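Benzyl alcohol dehydrogenase (Acinetobacter calcoaceticus, PDB 1F8F) catalyses the NAD-dependent oxidation of benzyl alcohol to benzaldehyde as a zinc-containing alcohol dehydrogenase with a Rossmann-fold nucleotide domain. Local coordinates at residues Val163-Glu166 against Leu167-Pro170; Glu270-Lys273 against Gln274-Ala278. All coordinates share one frame; numbering follows the deposited sequence.

Both contacts are local, the first a turn in a loop and the second a run of helix, and they come in series along the chain: contact 1 (163-170) closes well before contact 2 (270-278) opens. Their centres lie 35 Å apart on opposite sides of the chain's centre, and their nearest atoms are about 22 Å apart, so neither touches the other. Contact 1 sits in the loop between strand 156-159 and helix 174-186, packed on strands 33-42 and 86-89. Contact 2 occupies helix 269-277, which follows strand 259-264 of the six-stranded parallel Rossmann sheet. The first therefore belongs to the approach to the zinc ligand Cys-173, the second to the surroundings of bound NAD.

Contact 1. Residues Val163-Glu166 against Leu167-Pro170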
# COMPACT_ATOMS: atom_id res chain seq x y z
N VAL A 163 26.99 -6.03 -22.37
CA VAL A 163 26.00 -5.65 -23.37
C VAL A 163 26.61 -4.47 -24.10
O VAL A 163 27.28 -3.64 -23.47
CB VAL A 163 24.67 -5.27 -22.74
CG1 VAL A 163 23.66 -4.72 -23.75
CG2 VAL A 163 24.00 -6.45 -22.04
N PRO A 164 26.44 -4.40 -25.41
CA PRO A 164 27.03 -3.33 -26.21
C PRO A 164 26.66 -1.99 -25.61
O PRO A 164 25.46 -1.85 -25.42
CB PRO A 164 26.39 -3.53 -27.59
CG PRO A 164 26.05 -4.99 -27.64
CD PRO A 164 25.69 -5.39 -26.23
N ILE A 165 27.50 -1.02 -25.27
CA ILE A 165 27.08 0.18 -24.56
C ILE A 165 26.30 1.17 -25.40
O ILE A 165 25.58 2.09 -24.96
CB ILE A 165 28.29 0.86 -23.89
CG1 ILE A 165 27.97 2.09 -23.02
CG2 ILE A 165 29.33 1.25 -24.93
CD1 ILE A 165 27.05 1.76 -21.88
N GLU A 166 26.32 1.08 -26.74
CA GLU A 166 25.65 2.03 -27.62
C GLU A 166 24.12 1.97 -27.64
O GLU A 166 23.40 2.93 -27.82
CB GLU A 166 26.17 1.96 -29.06
CG GLU A 166 25.97 0.60 -29.70
CD GLU A 166 27.19 -0.29 -29.62
OE1 GLU A 166 27.90 -0.36 -28.56
OE2 GLU A 166 27.47 -1.00 -30.62
N LEU A 167 23.62 0.78 -27.32
CA LEU A 167 22.20 0.47 -27.20
C LEU A 167 21.51 0.90 -25.91
O LEU A 167 20.27 0.94 -25.91
CB LEU A 167 22.22 -1.06 -27.30
CG LEU A 167 21.05 -1.91 -27.69
CD1 LEU A 167 20.24 -1.36 -28.85
CD2 LEU A 167 21.52 -3.33 -28.05
N LEU A 168 22.20 1.24 -24.81
CA LEU A 168 21.53 1.58 -23.53
C LEU A 168 21.20 2.99 -23.13
O LEU A 168 20.37 3.23 -22.21
CB LEU A 168 22.39 1.03 -22.37
CG LEU A 168 22.70 -0.47 -22.47
CD1 LEU A 168 23.50 -0.84 -21.24
CD2 LEU A 168 21.45 -1.35 -22.56
N GLY A 169 21.70 4.03 -23.81
CA GLY A 169 21.32 5.41 -23.55
C GLY A 169 19.83 5.64 -23.33
O GLY A 169 19.36 6.36 -22.41
N PRO A 170 18.98 5.18 -24.24
CA PRO A 170 17.53 5.40 -24.19
C PRO A 170 16.88 4.95 -22.90
O PRO A 170 15.83 5.44 -22.47
CB PRO A 170 17.02 4.59 -25.40
CG PRO A 170 18.18 4.72 -26.37
CD PRO A 170 19.38 4.45 -25.48
O HOH W 1 23.05 5.08 -26.18
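Ile-165 and Leu-168 close a type I beta-turn, with Glu-166 and Leu-167 at its two central positions, both with helical backbone torsions. The closing bond, Leu-168 N to Ile-165 O, is weak at 3.5 Å, although its N-H...O angle of 162° is nearly straight. Ile-165 O has a second partner in the hydroxyl OG of Ser-68, which ties the turn, a few residues ahead of the zinc ligand Cys-173, to strand 66-74. One residue later the helical course goes on without a direct bond: a water takes up the gap, donating to Glu-166 O at 2.7 Å and accepting from Gly-169 N at 2.9 Å. Pro-170, next in line, has no N-H to offer Glu-166 O, so the water serves this carbonyl where a regular helix would use the backbone.

Side chains fan out from the turn onto different parts of the fold. Glu-166 has CG lodged between its backbone N and carbonyl carbon (chi1 60°), which lays CG against Leu-167 N at 3.3 Å. A further bend at chi2 turns the carboxylate back over the start of the turn. Leu-167 passes its CB alongside Pro-164 O at 3.8 Å, and its side chain packs on Tyr-332 of helix 321-333, which Val-163 also touches. Leu-168 is buried, and its two methyls divide between neighbours, while the side chain rests on Val-88 of strand 86-89. One methyl, CD2, meets Val-163 CG1 at 4.2 Å; the other, CD1, lies 4.4 Å from CD1 of Ile-165.

Contact 2. Residues Glu270-Lys273 against Gln274-Ala278; sequences EILK and QGVDA
Lys-273 and Asp-277 stand one turn apart on helix 269-277, part of the beta-alpha-beta unit of the Rossmann fold that joins strands 259-264 and 283-287. The tightly packed part is the helix backbone and the face of Ile-271 and Gln-274. Gly-275 N donates to Ile-271 O at 2.9 Å, and Asp-277 N reaches Lys-273 O at 2.9 Å with a nearly straight N-H...O angle of 172°. Gln-274 brings its amide NE2 across the end of Ile-271, 3.0 Å from CD1, so short for an amide against a methyl that the exact placing is doubtful. Both side chains lie on Trp-197, and Ile-271 comes within about 4 Å of bound NAD.

Elsewhere the packing is looser. Leu-272 CD2 and Val-276 CG2 make a light apolar contact at 4.3 Å, where Val-301 of the second subunit covers Leu-272. Glu-270 is exposed. Lys-273, which packs on Thr-296 of the second subunit, stays extended until chi4 (-67°), where a bend swings NZ onto the syn lone pair of Asp-277 OD2, 3.0 Å away. This salt bridge places a positive group beside a carboxylate at the helix's C-terminal end, and would probably offset the unfavourable pairing of that negative charge with the helix dipole.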
# COMPACT_ATOMS: atom_id res chain seq x y z
N GLU A 270 -8.08 15.31 -26.12
CA GLU A 270 -9.37 14.66 -26.40
C GLU A 270 -9.21 13.15 -26.35
O GLU A 270 -10.15 12.38 -26.19
CB GLU A 270 -9.80 15.20 -27.76
CG GLU A 270 -8.98 14.95 -28.96
CD GLU A 270 -7.55 15.28 -29.27
OE1 GLU A 270 -6.91 16.17 -28.67
OE2 GLU A 270 -7.03 14.58 -30.23
N ILE A 271 -7.99 12.65 -26.52
CA ILE A 271 -7.65 11.23 -26.46
C ILE A 271 -7.59 10.87 -24.97
O ILE A 271 -7.95 9.80 -24.47
CB ILE A 271 -6.33 10.94 -27.17
CG1 ILE A 271 -6.38 10.49 -28.66
CG2 ILE A 271 -5.49 9.90 -26.43
CD1 ILE A 271 -7.20 9.30 -29.03
N LEU A 272 -7.17 11.86 -24.17
CA LEU A 272 -7.07 11.66 -22.73
C LEU A 272 -8.46 11.52 -22.08
O LEU A 272 -8.58 10.56 -21.30
CB LEU A 272 -6.28 12.80 -22.12
CG LEU A 272 -6.03 12.90 -20.63
CD1 LEU A 272 -5.08 14.07 -20.31
CD2 LEU A 272 -7.26 13.16 -19.76
N LYS A 273 -9.47 12.25 -22.53
CA LYS A 273 -10.82 12.00 -21.97
C LYS A 273 -11.28 10.58 -22.31
O LYS A 273 -11.82 9.85 -21.47
CB LYS A 273 -11.85 13.03 -22.43
CG LYS A 273 -13.28 12.68 -21.93
CD LYS A 273 -14.28 13.65 -22.52
CE LYS A 273 -15.68 13.57 -21.98
NZ LYS A 273 -16.36 12.30 -22.35
N GLN A 274 -11.03 10.16 -23.57
CA GLN A 274 -11.34 8.83 -24.09
C GLN A 274 -10.77 7.74 -23.18
O GLN A 274 -11.36 6.71 -22.90
CB GLN A 274 -10.79 8.63 -25.52
CG GLN A 274 -11.79 9.04 -26.58
CD GLN A 274 -11.34 9.03 -28.02
OE1 GLN A 274 -12.13 8.71 -28.93
NE2 GLN A 274 -10.09 9.32 -28.33
N GLY A 275 -9.51 7.95 -22.80
CA GLY A 275 -8.79 7.09 -21.88
C GLY A 275 -9.44 6.98 -20.50
O GLY A 275 -9.53 5.84 -20.03
N VAL A 276 -9.94 8.04 -19.90
CA VAL A 276 -10.67 7.97 -18.61
C VAL A 276 -11.99 7.29 -18.87
O VAL A 276 -12.30 6.32 -18.15
CB VAL A 276 -10.87 9.36 -17.98
CG1 VAL A 276 -11.52 9.27 -16.61
CG2 VAL A 276 -9.55 10.07 -17.81
N ASP A 277 -12.74 7.60 -19.94
CA ASP A 277 -13.99 6.90 -20.23
C ASP A 277 -13.84 5.40 -20.42
O ASP A 277 -14.80 4.64 -20.19
CB ASP A 277 -14.63 7.40 -21.54
CG ASP A 277 -15.06 8.85 -21.49
OD1 ASP A 277 -15.12 9.47 -20.42
OD2 ASP A 277 -15.34 9.52 -22.49
N ALA A 278 -12.75 4.90 -20.98
CA ALA A 278 -12.63 3.46 -21.24
C ALA A 278 -12.17 2.62 -20.06
O ALA A 278 -12.02 1.39 -20.14
CB ALA A 278 -11.66 3.22 -22.40